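Local atomic coordinates of enoyl-CoA hydratase/isomerase (PDB entry 3QXZ), a protein that probably hydrates or isomerises the double bond of enoyl-CoA thioesters, as members of the enoyl-CoA hydratase/isomerase (crotonase) family do. Residues E11-G16 with D47-V52; R53-T58 with F95-P100; H108-G113 with R130-Q135; G113-L118 with A144-T149. All blocks are in the same frame, centred on the assembly; numbering follows the deposited sequence. Where two conformers were deposited one is given.

Contact 1: residues E11-G16 with D47-V52; sequences EEIRDG and DDDPAV. With K (potassium ion), chain D; EDO (1,2-ethanediol), chain I.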
loop_
_atom_site.group_PDB
_atom_site.type_symbol
_atom_site.label_atom_id
_atom_site.label_comp_id
_atom_site.label_asym_id
_atom_site.label_seq_id
_atom_site.Cartn_x
_atom_site.Cartn_y
_atom_site.Cartn_z
ATOM N N GLU A 11 -32.266 9.624 0.551
ATOM C CA GLU A 11 -31.690 9.767 -0.777
ATOM C C GLU A 11 -32.164 11.044 -1.456
ATOM O O GLU A 11 -33.363 11.373 -1.435
ATOM C CB GLU A 11 -32.035 8.551 -1.638
ATOM C CG GLU A 11 -31.452 8.610 -3.048
ATOM C CD GLU A 11 -31.849 7.418 -3.875
ATOM O OE1 GLU A 11 -31.679 6.276 -3.403
ATOM O OE2 GLU A 11 -32.356 7.623 -4.995
ATOM N N GLU A 12 -31.222 11.764 -2.048
ATOM C CA GLU A 12 -31.527 12.959 -2.843
ATOM C C GLU A 12 -30.614 12.982 -4.051
ATOM O O GLU A 12 -29.398 12.838 -3.895
ATOM C CB GLU A 12 -31.311 14.221 -2.006
ATOM C CG GLU A 12 -31.704 15.525 -2.703
ATOM C CD GLU A 12 -31.329 16.749 -1.876
ATOM O OE1 GLU A 12 -31.595 16.751 -0.650
ATOM O OE2 GLU A 12 -30.761 17.702 -2.450
ATOM N N ILE A 13 -31.177 13.165 -5.242
ATOM C CA ILE A 13 -30.404 13.240 -6.474
ATOM C C ILE A 13 -30.588 14.614 -7.083
ATOM O O ILE A 13 -31.730 15.042 -7.308
ATOM C CB ILE A 13 -30.833 12.186 -7.504
ATOM C CG1 ILE A 13 -30.872 10.788 -6.874
ATOM C CG2 ILE A 13 -29.914 12.261 -8.754
ATOM C CD1 ILE A 13 -31.441 9.713 -7.792
ATOM N N ARG A 14 -29.486 15.305 -7.339
ATOM C CA ARG A 14 -29.530 16.620 -7.969
ATOM C C ARG A 14 -28.291 16.846 -8.820
ATOM O O ARG A 14 -27.164 16.618 -8.370
ATOM C CB ARG A 14 -29.678 17.724 -6.913
ATOM N N ASP A 15 -28.515 17.276 -10.061
ATOM C CA ASP A 15 -27.444 17.650 -10.989
ATOM C C ASP A 15 -26.357 16.575 -11.095
ATOM O O ASP A 15 -25.174 16.869 -11.046
ATOM C CB ASP A 15 -26.835 19.010 -10.609
ATOM C CG ASP A 15 -27.868 20.130 -10.587
ATOM O OD1 ASP A 15 -28.845 20.060 -11.360
ATOM O OD2 ASP A 15 -27.705 21.070 -9.779
ATOM N N GLY A 16 -26.790 15.327 -11.227
ATOM C CA GLY A 16 -25.871 14.225 -11.449
ATOM C C GLY A 16 -25.248 13.606 -10.210
ATOM O O GLY A 16 -24.503 12.647 -10.345
ATOM N N ASP A 47 -26.319 2.936 -9.359
ATOM C CA ASP A 47 -25.317 2.557 -10.347
ATOM C C ASP A 47 -25.949 2.422 -11.731
ATOM O O ASP A 47 -25.377 2.879 -12.732
ATOM C CB ASP A 47 -24.587 1.266 -9.954
ATOM C CG ASP A 47 -23.279 1.078 -10.702
ATOM O OD1 ASP A 47 -22.606 2.081 -11.010
ATOM O OD2 ASP A 47 -22.916 -0.076 -10.953
ATOM N N ASP A 48 -27.141 1.825 -11.776
ATOM C CA ASP A 48 -27.845 1.590 -13.027
ATOM C C ASP A 48 -28.444 2.852 -13.643
ATOM O O ASP A 48 -28.694 2.875 -14.849
ATOM C CB ASP A 48 -28.929 0.535 -12.821
ATOM C CG ASP A 48 -28.355 -0.836 -12.544
ATOM O OD1 ASP A 48 -27.165 -1.063 -12.864
ATOM O OD2 ASP A 48 -29.096 -1.689 -12.011
ATOM N N ASP A 49 -28.665 3.890 -12.838
ATOM C CA ASP A 49 -29.289 5.140 -13.294
ATOM C C ASP A 49 -28.257 5.959 -14.079
ATOM O O ASP A 49 -27.279 6.427 -13.493
ATOM C CB ASP A 49 -29.768 5.921 -12.066
ATOM C CG ASP A 49 -30.594 7.149 -12.418
ATOM O OD1 ASP A 49 -30.507 7.627 -13.563
ATOM O OD2 ASP A 49 -31.299 7.626 -11.507
ATOM N N PRO A 50 -28.453 6.140 -15.406
ATOM C CA PRO A 50 -27.449 6.840 -16.213
ATOM C C PRO A 50 -27.277 8.302 -15.807
ATOM O O PRO A 50 -26.224 8.891 -16.071
ATOM C CB PRO A 50 -28.024 6.755 -17.638
ATOM C CG PRO A 50 -29.474 6.612 -17.446
ATOM C CD PRO A 50 -29.625 5.756 -16.216
ATOM N N ALA A 51 -28.289 8.860 -15.153
ATOM C CA ALA A 51 -28.272 10.259 -14.735
ATOM C C ALA A 51 -27.399 10.487 -13.503
ATOM O O ALA A 51 -27.075 11.624 -13.176
ATOM C CB ALA A 51 -29.682 10.741 -14.474
ATOM N N VAL A 52 -27.045 9.410 -12.805
ATOM C CA VAL A 52 -26.244 9.522 -11.579
ATOM C C VAL A 52 -24.766 9.301 -11.913
ATOM O O VAL A 52 -24.348 8.189 -12.291
ATOM C CB VAL A 52 -26.715 8.562 -10.479
ATOM C CG1 VAL A 52 -25.763 8.615 -9.263
ATOM C CG2 VAL A 52 -28.154 8.895 -10.020
HETATM K K K D . -24.942 5.608 -12.470
HETATM C C1 EDO I . -22.658 -4.055 -9.230
HETATM O O1 EDO I . -23.576 -5.156 -9.239
HETATM C C2 EDO I . -22.607 -3.411 -10.610
HETATM O O2 EDO I . -23.755 -2.569 -10.797
HETATM O O HOH W 1 -24.105 5.240 -15.036
#
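Gly16 and Val52 bring the two backbones together, with CA atoms 4.7 Å apart, where the turn between strands 8-14 and 17-23 meets the type I beta turn Asp49 to Val52. Gly16 CA points a C-H at Ala51 O over 3.3 Å, and the angle at the hydrogen is 160°. The main side-chain touch is apolar. Ile13 CG2 reaches Val52 CG2 at 4.0 Å, and the two side chains cross at about a right angle. The Ile13 CG1 arm lies beside its own backbone N (chi1 -51°), and its CD1 also touches Val52 CG2. Ala18 of strand 17-23 packs against both residues. The segment 47-52 belongs to a beta-alpha-beta crossover: it leaves helix 33-48 and leads into strand 54-59, next to strand 17-23 and parallel to it. An Asx turn shapes this bend. Asp49 OD1 accepts from Ala51 N at 3.0 Å, met from above the carboxylate plane. Asp49 O accepts from Val52 N and also binds the potassium ion, at 2.7 Å. Asp47 O and Val52 O bind the same ion, at 2.8 and 2.6 Å, together with water 1. Leu46 O and Thr99 OG1 complete the site. On the side away from Ile13, Asp47 OD2 accepts a 2.6 Å hydrogen bond from O2 of an ethanediol, probably from the crystallisation liquor. Glu11 forms a salt bridge with Arg45 of helix 33-48.

Contact 2: residues R53-T58 with F95-P100; sequences RVIVLT and FELRTP. With K (potassium ion), chain D; EDO (1,2-ethanediol), chain H.
Arg53 meets the second segment through its carbonyl: Arg53 O lies 3.4 Å from Pro100 CD and close to Thr99 CG2. Its side chain turns the other way. Bent at chi2 and chi3, it gives NE to O2 of an ethanediol at 2.9 Å, with the oxygen at the guanidinium edge near its plane. NH2 is bonded to Val204 O. Val54 follows, and its CA lies 3.5 Å from Pro100 O, a CH...O contact. Its CG1 sits near the same oxygen. Ile55 N makes the hydrogen bond that joins the segments, donating to Pro100 O at 2.9 Å. The bond is almost straight, 174° at the hydrogen. It starts the parallel pairing of strand 54-59 with strand 101-105, next to each other in the central crotonase sheet, and Ile55 pairs with Ile102. The Ile55 side chain reaches across with CD1, which touches Thr99 CG2 at 3.9 Å and Leu97 CD1 at 4.0 Å, crossing both at about a right angle. Thr99 uses its two branches differently. OG1 lies beside the backbone N (chi1 -57°) and binds the potassium ion at 2.9 Å, which leaves CG2 anti to that N, packed on the strand. Thr99 OG1 probably makes a hydrogen bond with Asp47 OD1. The hydroxyl would then probably donate to the carboxylate while its oxygen faces the metal, an arrangement likely to polarise it and limit its rotation.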
loop_
_atom_site.group_PDB
_atom_site.type_symbol
_atom_site.label_atom_id
_atom_site.label_comp_id
_atom_site.label_asym_id
_atom_site.label_seq_id
_atom_site.Cartn_x
_atom_site.Cartn_y
_atom_site.Cartn_z
ATOM N N ARG A 53 -23.994 10.370 -11.794
ATOM C CA ARG A 53 -22.562 10.367 -12.096
ATOM C C ARG A 53 -21.688 9.995 -10.901
ATOM O O ARG A 53 -20.605 9.408 -11.083
ATOM C CB ARG A 53 -22.122 11.732 -12.642
ATOM C CG ARG A 53 -22.726 12.102 -14.027
ATOM C CD ARG A 53 -22.325 11.146 -15.162
ATOM N NE ARG A 53 -20.920 10.809 -15.018
ATOM C CZ ARG A 53 -19.899 11.603 -15.301
ATOM N NH1 ARG A 53 -20.054 12.779 -15.929
ATOM N NH2 ARG A 53 -18.682 11.179 -14.993
ATOM N N VAL A 54 -22.146 10.339 -9.700
ATOM C CA VAL A 54 -21.376 10.114 -8.464
ATOM C C VAL A 54 -22.369 9.899 -7.339
ATOM O O VAL A 54 -23.436 10.541 -7.312
ATOM C CB VAL A 54 -20.481 11.344 -8.087
ATOM C CG1 VAL A 54 -19.635 11.063 -6.849
ATOM C CG2 VAL A 54 -19.602 11.774 -9.223
ATOM N N ILE A 55 -21.993 9.022 -6.407
ATOM C CA ILE A 55 -22.746 8.791 -5.184
ATOM C C ILE A 55 -21.926 9.287 -4.001
ATOM O O ILE A 55 -20.744 8.939 -3.869
ATOM C CB ILE A 55 -23.057 7.294 -5.005
ATOM C CG1 ILE A 55 -23.894 6.768 -6.175
ATOM C CG2 ILE A 55 -23.742 7.033 -3.653
ATOM C CD1 ILE A 55 -23.810 5.246 -6.393
ATOM N N VAL A 56 -22.544 10.097 -3.148
ATOM C CA VAL A 56 -21.923 10.535 -1.886
ATOM C C VAL A 56 -22.669 9.888 -0.736
ATOM O O VAL A 56 -23.891 10.013 -0.662
ATOM C CB VAL A 56 -21.933 12.079 -1.755
ATOM C CG1 VAL A 56 -21.367 12.533 -0.398
ATOM C CG2 VAL A 56 -21.137 12.710 -2.899
ATOM N N LEU A 57 -21.943 9.181 0.130
ATOM C CA LEU A 57 -22.490 8.567 1.339
ATOM C C LEU A 57 -22.101 9.381 2.570
ATOM O O LEU A 57 -20.919 9.704 2.772
ATOM C CB LEU A 57 -21.976 7.130 1.467
ATOM C CG LEU A 57 -22.496 6.340 2.675
ATOM C CD1 LEU A 57 -24.011 6.140 2.653
ATOM C CD2 LEU A 57 -21.765 4.992 2.702
ATOM N N THR A 58 -23.091 9.725 3.398
ATOM C CA THR A 58 -22.848 10.569 4.564
ATOM C C THR A 58 -23.804 10.198 5.698
ATOM O O THR A 58 -24.700 9.380 5.491
ATOM C CB THR A 58 -22.921 12.065 4.170
ATOM O OG1 THR A 58 -22.195 12.850 5.111
ATOM C CG2 THR A 58 -24.362 12.559 4.027
ATOM N N PHE A 95 -17.284 -0.608 -4.156
ATOM C CA PHE A 95 -16.162 -0.810 -5.082
ATOM C C PHE A 95 -16.499 -1.761 -6.253
ATOM O O PHE A 95 -15.658 -1.938 -7.134
ATOM C CB PHE A 95 -14.877 -1.249 -4.333
ATOM C CG PHE A 95 -15.011 -2.545 -3.616
ATOM C CD1 PHE A 95 -14.950 -3.756 -4.307
ATOM C CD2 PHE A 95 -15.204 -2.562 -2.234
ATOM C CE1 PHE A 95 -15.111 -4.981 -3.636
ATOM C CE2 PHE A 95 -15.355 -3.775 -1.550
ATOM C CZ PHE A 95 -15.311 -4.973 -2.239
ATOM N N GLU A 96 -17.705 -2.338 -6.262
ATOM C CA GLU A 96 -18.157 -3.179 -7.367
ATOM C C GLU A 96 -18.904 -2.375 -8.424
ATOM O O GLU A 96 -19.217 -2.902 -9.498
ATOM C CB GLU A 96 -19.061 -4.308 -6.837
ATOM C CG GLU A 96 -18.257 -5.355 -6.070
ATOM C CD GLU A 96 -19.063 -6.421 -5.332
ATOM O OE1 GLU A 96 -20.188 -6.171 -4.889
ATOM O OE2 GLU A 96 -18.512 -7.529 -5.140
ATOM N N LEU A 97 -19.205 -1.110 -8.129
ATOM C CA LEU A 97 -20.043 -0.280 -9.022
ATOM C C LEU A 97 -19.241 0.361 -10.153
ATOM O O LEU A 97 -18.021 0.512 -10.058
ATOM C CB LEU A 97 -20.713 0.844 -8.218
ATOM C CG LEU A 97 -21.484 0.428 -6.961
ATOM C CD1 LEU A 97 -22.128 1.664 -6.334
ATOM C CD2 LEU A 97 -22.498 -0.694 -7.231
ATOM N N ARG A 98 -19.938 0.769 -11.212
ATOM C CA ARG A 98 -19.313 1.599 -12.246
ATOM C C ARG A 98 -19.235 3.068 -11.801
ATOM O O ARG A 98 -18.384 3.819 -12.276
ATOM C CB ARG A 98 -20.105 1.473 -13.548
ATOM C CG ARG A 98 -20.178 0.045 -14.062
ATOM C CD ARG A 98 -21.148 -0.112 -15.221
ATOM N NE ARG A 98 -22.475 0.419 -14.913
ATOM C CZ ARG A 98 -23.444 -0.272 -14.319
ATOM N NH1 ARG A 98 -23.249 -1.534 -13.962
ATOM N NH2 ARG A 98 -24.616 0.302 -14.080
ATOM N N THR A 99 -20.083 3.446 -10.858
ATOM C CA THR A 99 -20.232 4.831 -10.411
ATOM C C THR A 99 -19.304 5.132 -9.250
ATOM O O THR A 99 -19.324 4.406 -8.267
ATOM C CB THR A 99 -21.694 5.083 -9.985
ATOM O OG1 THR A 99 -22.553 4.763 -11.091
ATOM C CG2 THR A 99 -21.947 6.522 -9.532
ATOM N N PRO A 100 -18.522 6.228 -9.329
ATOM C CA PRO A 100 -17.682 6.631 -8.199
ATOM C C PRO A 100 -18.497 6.885 -6.937
ATOM O O PRO A 100 -19.629 7.415 -7.006
ATOM C CB PRO A 100 -17.043 7.936 -8.691
ATOM C CG PRO A 100 -16.946 7.750 -10.182
ATOM C CD PRO A 100 -18.253 7.056 -10.524
HETATM K K K D . -24.942 5.608 -12.470
HETATM C C1 EDO H . -20.365 5.995 -14.348
HETATM O O1 EDO H . -19.115 6.684 -14.289
HETATM C C2 EDO H . -21.413 6.974 -13.847
HETATM O O2 EDO H . -21.627 8.039 -14.807
HETATM O O HOH W 1 -24.105 5.240 -15.036
#

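Contact 3: residues H108-G113 with R130-Q135; sequences HAIGIG and RYAIPQ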
loop_
_atom_site.group_PDB
_atom_site.type_symbol
_atom_site.label_atom_id
_atom_site.label_comp_id
_atom_site.label_asym_id
_atom_site.label_seq_id
_atom_site.Cartn_x
_atom_site.Cartn_y
_atom_site.Cartn_z
ATOM N N HIS A 108 -18.282 10.407 13.802
ATOM C CA HIS A 108 -17.892 9.068 14.274
ATOM C C HIS A 108 -18.229 7.977 13.296
ATOM O O HIS A 108 -19.346 7.917 12.775
ATOM C CB HIS A 108 -18.585 8.740 15.599
ATOM C CG HIS A 108 -18.483 9.832 16.614
ATOM N ND1 HIS A 108 -17.296 10.462 16.907
ATOM C CD2 HIS A 108 -19.424 10.410 17.399
ATOM C CE1 HIS A 108 -17.501 11.366 17.852
ATOM N NE2 HIS A 108 -18.786 11.356 18.161
ATOM N N ALA A 109 -17.244 7.113 13.061
ATOM C CA ALA A 109 -17.442 5.924 12.220
ATOM C C ALA A 109 -16.757 4.762 12.926
ATOM O O ALA A 109 -15.529 4.703 12.992
ATOM C CB ALA A 109 -16.891 6.139 10.814
ATOM N N ILE A 110 -17.567 3.868 13.483
ATOM C CA ILE A 110 -17.074 2.819 14.386
ATOM C C ILE A 110 -17.518 1.443 13.889
ATOM O O ILE A 110 -18.676 1.273 13.489
ATOM C CB ILE A 110 -17.620 3.032 15.839
ATOM C CG1 ILE A 110 -17.262 4.431 16.383
ATOM C CG2 ILE A 110 -17.174 1.907 16.779
ATOM C CD1 ILE A 110 -15.828 4.646 16.623
ATOM N N GLY A 111 -16.608 0.470 13.905
ATOM C CA GLY A 111 -16.968 -0.911 13.573
ATOM C C GLY A 111 -17.422 -1.017 12.133
ATOM O O GLY A 111 -16.696 -0.575 11.225
ATOM N N ILE A 112 -18.599 -1.592 11.898
ATOM C CA ILE A 112 -19.116 -1.677 10.537
ATOM C C ILE A 112 -19.394 -0.283 9.933
ATOM O O ILE A 112 -19.396 -0.118 8.700
ATOM C CB ILE A 112 -20.314 -2.666 10.403
ATOM C CG1 ILE A 112 -20.491 -3.065 8.911
ATOM C CG2 ILE A 112 -21.559 -2.119 11.150
ATOM C CD1 ILE A 112 -21.099 -4.412 8.695
ATOM N N GLY A 113 -19.579 0.733 10.782
ATOM C CA GLY A 113 -19.646 2.106 10.267
ATOM C C GLY A 113 -18.373 2.485 9.521
ATOM O O GLY A 113 -18.427 3.137 8.465
ATOM N N ARG A 130 -14.526 10.160 16.195
ATOM C CA ARG A 130 -13.907 8.948 16.715
ATOM C C ARG A 130 -14.005 7.853 15.643
ATOM O O ARG A 130 -15.084 7.597 15.109
ATOM C CB ARG A 130 -14.560 8.452 18.012
ATOM C CG ARG A 130 -13.782 7.243 18.596
ATOM C CD ARG A 130 -14.421 6.559 19.808
ATOM N NE ARG A 130 -13.984 5.151 19.869
ATOM C CZ ARG A 130 -14.796 4.103 19.993
ATOM N NH1 ARG A 130 -16.108 4.278 20.122
ATOM N NH2 ARG A 130 -14.291 2.869 20.007
ATOM N N TYR A 131 -12.876 7.204 15.373
ATOM C CA TYR A 131 -12.775 6.161 14.333
ATOM C C TYR A 131 -12.134 4.925 14.927
ATOM O O TYR A 131 -11.121 5.025 15.611
ATOM C CB TYR A 131 -11.937 6.681 13.154
ATOM C CG TYR A 131 -12.516 7.967 12.618
ATOM C CD1 TYR A 131 -13.803 7.989 12.063
ATOM C CD2 TYR A 131 -11.825 9.176 12.757
ATOM C CE1 TYR A 131 -14.378 9.178 11.633
ATOM C CE2 TYR A 131 -12.385 10.369 12.329
ATOM C CZ TYR A 131 -13.657 10.356 11.758
ATOM O OH TYR A 131 -14.238 11.542 11.332
ATOM N N ALA A 132 -12.725 3.750 14.692
ATOM C CA ALA A 132 -12.155 2.505 15.223
ATOM C C ALA A 132 -12.811 1.353 14.520
ATOM O O ALA A 132 -13.956 1.468 14.042
ATOM C CB ALA A 132 -12.386 2.370 16.746
ATOM N N ILE A 133 -12.112 0.214 14.532
ATOM C CA ILE A 133 -12.654 -1.073 14.066
ATOM C C ILE A 133 -12.453 -2.023 15.255
ATOM O O ILE A 133 -11.503 -2.796 15.276
ATOM C CB ILE A 133 -11.939 -1.552 12.781
ATOM C CG1 ILE A 133 -12.041 -0.482 11.692
ATOM C CG2 ILE A 133 -12.523 -2.859 12.281
ATOM C CD1 ILE A 133 -11.084 -0.729 10.495
ATOM N N PRO A 134 -13.348 -1.937 16.269
ATOM C CA PRO A 134 -13.040 -2.578 17.551
ATOM C C PRO A 134 -13.668 -3.943 17.741
ATOM O O PRO A 134 -13.705 -4.430 18.872
ATOM C CB PRO A 134 -13.621 -1.585 18.553
ATOM C CG PRO A 134 -14.880 -1.102 17.875
ATOM C CD PRO A 134 -14.545 -1.073 16.374
ATOM N N GLN A 135 -14.130 -4.567 16.661
ATOM C CA GLN A 135 -14.848 -5.852 16.753
ATOM C C GLN A 135 -14.122 -6.907 17.600
ATOM O O GLN A 135 -14.768 -7.651 18.348
ATOM C CB GLN A 135 -15.066 -6.397 15.341
ATOM C CG GLN A 135 -16.246 -5.770 14.559
ATOM C CD GLN A 135 -15.876 -4.515 13.766
ATOM O OE1 GLN A 135 -15.040 -3.708 14.182
ATOM N NE2 GLN A 135 -16.503 -4.352 12.602
#
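Ile110 is the apolar centre, touching Ala132, Pro134 and Arg130 with its two branches. Its CD1 meets Ala132 CB at 4.1 Å. Its CG2 packs on Pro134 CG at 3.9 Å, the side chains crossing at about a right angle. CD1 also lies over one face of the Arg130 guanidinium, 3.4 Å above the plane and offset toward the rim. The Arg130 chain reaches there extended from CG to NE. Its NE is bonded to Ser168 OG. On the other face of this small sheet, Ala109 CB comes to the edge of the Tyr131 ring, in its plane, 3.8 Å from CD1. The Tyr131 hydroxyl is bonded to Ala126 O.

Between these layers strands 108-110 and 131-132 run parallel. Ala109 N donates to Arg130 O at 3.0 Å, and Gly111 N to Ala132 O at 2.8 Å. The bond from Ala132 N to Ala109 O is weak. At the polar edge, His108 ND1 accepts from Arg130 N at 2.9 Å. The bond is nearly straight (168°) and in the ring plane, which should limit imidazole rotation. At the far end Gln135 bends back over Gly111. Its NE2 is bonded to Asp143; OE1 is buried without a polar partner.

Gly111 holds the N-cap position of helix 112-117. In crotonase relatives a backbone N-H at the start of this helix helps form the oxyanion hole, and the turn here is consistent with that role. Its Met114 packs under Ala109, Tyr131 and Ile133, while the backbone of His108 is bonded to Phe64 and Cys65 and that of Ile110 to Cys65.

Contact 4: residues G113-L118 with A144-T149; sequences GMTLAL and ALAHWT
This is a small, buried helix-to-helix packing, in which helix 112-117 lies against the short helix 146-149 and Ala144, just before it, deep in the chain. Small side chains allow the close approach: the CA atoms of Thr115 and Ala146 are 5.6 Å apart. Thr115 takes part with both branches. Its CG2 touches Ala146 CB at 3.6 Å, and its OG1 lies 3.5 Å from Ala144 CB. The hydroxyl sits between the backbone N and the carbonyl carbon (chi1 66°), which turns it toward Asp143, its hydrogen-bond partner. Leu116 points away at its base, yet CD2 swings round to Ala144 CB at 4.0 Å. Ala144 CB is therefore held between two residues of the helix. One turn further on, Leu118 crosses Thr149 obliquely, and its CD1 and CB both rest on Thr149 OG1, CD1 at 3.7 Å.

Water 2 bridges the two segments. It donates to Thr115 O and to Ala144 O, and accepts from Thr149 OG1, each at 2.8 Å. Three partners thus grip the water, and it serves a carbonyl on each side. Ala144 O is also bonded to His119 NE2. Leu145 is the N-cap of the short helix; its carbonyl accepts from both Trp148 N and Thr149 N.

Behind this face, Trp148 makes a cation-pi interaction with Arg152 and packs on helix 206-222. Leu145 N and His147 ND1 are bonded to the Glu233 carboxylate of the second subunit, so helix 146-149 stands between helix 112-117 and a subunit interface.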
loop_
_atom_site.group_PDB
_atom_site.type_symbol
_atom_site.label_atom_id
_atom_site.label_comp_id
_atom_site.label_asym_id
_atom_site.label_seq_id
_atom_site.Cartn_x
_atom_site.Cartn_y
_atom_site.Cartn_z
ATOM N N GLY A 113 -19.579 0.733 10.782
ATOM C CA GLY A 113 -19.646 2.106 10.267
ATOM C C GLY A 113 -18.373 2.485 9.521
ATOM O O GLY A 113 -18.427 3.137 8.465
ATOM N N MET A 114 -17.228 2.089 10.082
ATOM C CA MET A 114 -15.969 2.325 9.402
ATOM C C MET A 114 -15.720 1.323 8.265
ATOM O O MET A 114 -15.277 1.720 7.178
ATOM C CB MET A 114 -14.803 2.311 10.388
ATOM C CG MET A 114 -13.420 2.448 9.722
ATOM S SD MET A 114 -13.181 3.916 8.675
ATOM C CE MET A 114 -13.120 5.124 9.981
ATOM N N THR A 115 -15.985 0.033 8.492
ATOM C CA THR A 115 -15.644 -0.936 7.429
ATOM C C THR A 115 -16.491 -0.732 6.170
ATOM O O THR A 115 -15.966 -0.901 5.075
ATOM C CB THR A 115 -15.662 -2.392 7.911
ATOM O OG1 THR A 115 -17.008 -2.729 8.254
ATOM C CG2 THR A 115 -14.754 -2.597 9.127
ATOM N N LEU A 116 -17.749 -0.306 6.314
ATOM C CA LEU A 116 -18.532 0.090 5.132
ATOM C C LEU A 116 -17.993 1.357 4.472
ATOM O O LEU A 116 -18.052 1.488 3.239
ATOM C CB LEU A 116 -20.017 0.257 5.439
ATOM C CG LEU A 116 -20.682 -1.069 5.717
ATOM C CD1 LEU A 116 -22.066 -0.797 6.202
ATOM C CD2 LEU A 116 -20.700 -2.015 4.513
ATOM N N ALA A 117 -17.487 2.302 5.255
ATOM C CA ALA A 117 -16.873 3.496 4.660
ATOM C C ALA A 117 -15.640 3.140 3.841
ATOM O O ALA A 117 -15.343 3.810 2.829
ATOM C CB ALA A 117 -16.530 4.511 5.735
ATOM N N LEU A 118 -14.949 2.070 4.247
ATOM C CA LEU A 118 -13.770 1.612 3.500
ATOM C C LEU A 118 -14.116 1.073 2.113
ATOM O O LEU A 118 -13.212 0.854 1.314
ATOM C CB LEU A 118 -12.979 0.567 4.281
ATOM C CG LEU A 118 -12.395 0.994 5.622
ATOM C CD1 LEU A 118 -11.635 -0.200 6.217
ATOM C CD2 LEU A 118 -11.481 2.241 5.536
ATOM N N ALA A 144 -17.265 -6.859 6.635
ATOM C CA ALA A 144 -17.452 -6.129 5.374
ATOM C C ALA A 144 -16.129 -5.956 4.621
ATOM O O ALA A 144 -15.814 -4.870 4.119
ATOM C CB ALA A 144 -18.102 -4.781 5.631
ATOM N N LEU A 145 -15.364 -7.044 4.555
ATOM C CA LEU A 145 -14.138 -7.106 3.754
ATOM C C LEU A 145 -13.006 -6.215 4.282
ATOM O O LEU A 145 -12.024 -5.974 3.558
ATOM C CB LEU A 145 -14.419 -6.846 2.238
ATOM C CG LEU A 145 -14.766 -8.131 1.491
ATOM C CD1 LEU A 145 -15.285 -7.805 0.090
ATOM C CD2 LEU A 145 -13.512 -8.994 1.366
ATOM N N ALA A 146 -13.064 -5.792 5.549
ATOM C CA ALA A 146 -11.960 -4.993 6.084
ATOM C C ALA A 146 -10.617 -5.696 6.003
ATOM O O ALA A 146 -9.573 -5.037 5.884
ATOM C CB ALA A 146 -12.237 -4.623 7.518
ATOM N N HIS A 147 -10.583 -7.029 6.082
ATOM C CA HIS A 147 -9.300 -7.755 5.985
ATOM C C HIS A 147 -8.623 -7.561 4.621
ATOM O O HIS A 147 -7.421 -7.805 4.506
ATOM C CB HIS A 147 -9.472 -9.268 6.233
ATOM C CG HIS A 147 -9.961 -9.635 7.610
ATOM N ND1 HIS A 147 -11.299 -9.635 7.951
ATOM C CD2 HIS A 147 -9.290 -10.062 8.711
ATOM C CE1 HIS A 147 -11.429 -10.030 9.217
ATOM N NE2 HIS A 147 -10.226 -10.292 9.707
ATOM N N TRP A 148 -9.427 -7.208 3.614
ATOM C CA TRP A 148 -8.983 -7.016 2.244
ATOM C C TRP A 148 -8.835 -5.530 1.876
ATOM O O TRP A 148 -7.829 -5.135 1.251
ATOM C CB TRP A 148 -10.020 -7.719 1.337
ATOM C CG TRP A 148 -9.750 -7.703 -0.136
ATOM C CD1 TRP A 148 -9.003 -8.599 -0.841
ATOM C CD2 TRP A 148 -10.231 -6.745 -1.072
ATOM N NE1 TRP A 148 -8.956 -8.216 -2.170
ATOM C CE2 TRP A 148 -9.718 -7.103 -2.343
ATOM C CE3 TRP A 148 -11.072 -5.636 -0.972
ATOM C CZ2 TRP A 148 -10.003 -6.367 -3.496
ATOM C CZ3 TRP A 148 -11.361 -4.914 -2.132
ATOM C CH2 TRP A 148 -10.822 -5.298 -3.372
ATOM N N THR A 149 -9.798 -4.694 2.258
ATOM C CA THR A 149 -9.719 -3.272 1.894
ATOM C C THR A 149 -8.609 -2.579 2.676
ATOM O O THR A 149 -7.887 -1.737 2.120
ATOM C CB THR A 149 -11.024 -2.519 2.177
ATOM O OG1 THR A 149 -11.349 -2.705 3.565
ATOM C CG2 THR A 149 -12.180 -3.003 1.277
HETATM O O HOH W 2 -14.008 -2.773 4.375
#

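Contacts 1 and 2 follow each other along the chain and share the potassium ion and water 1, with centres 10 Å apart. Gly16 O of contact 1 lies 2.7 Å from Arg53 N of contact 2, a probable hydrogen bond. Contacts 3 and 4 share Gly113 and helix 112-117, and their centres are also 10 Å apart. Contact 2 reaches contact 4 through Phe95 CZ, 3.7 Å from Leu145 CD1. Contacts 1 and 3 lie on opposite sides of the chain's centre, nearest atoms about 17 Å apart. The metal site is thus well removed from the helix start in contact 3, where relatives bind the substrate carbonyl.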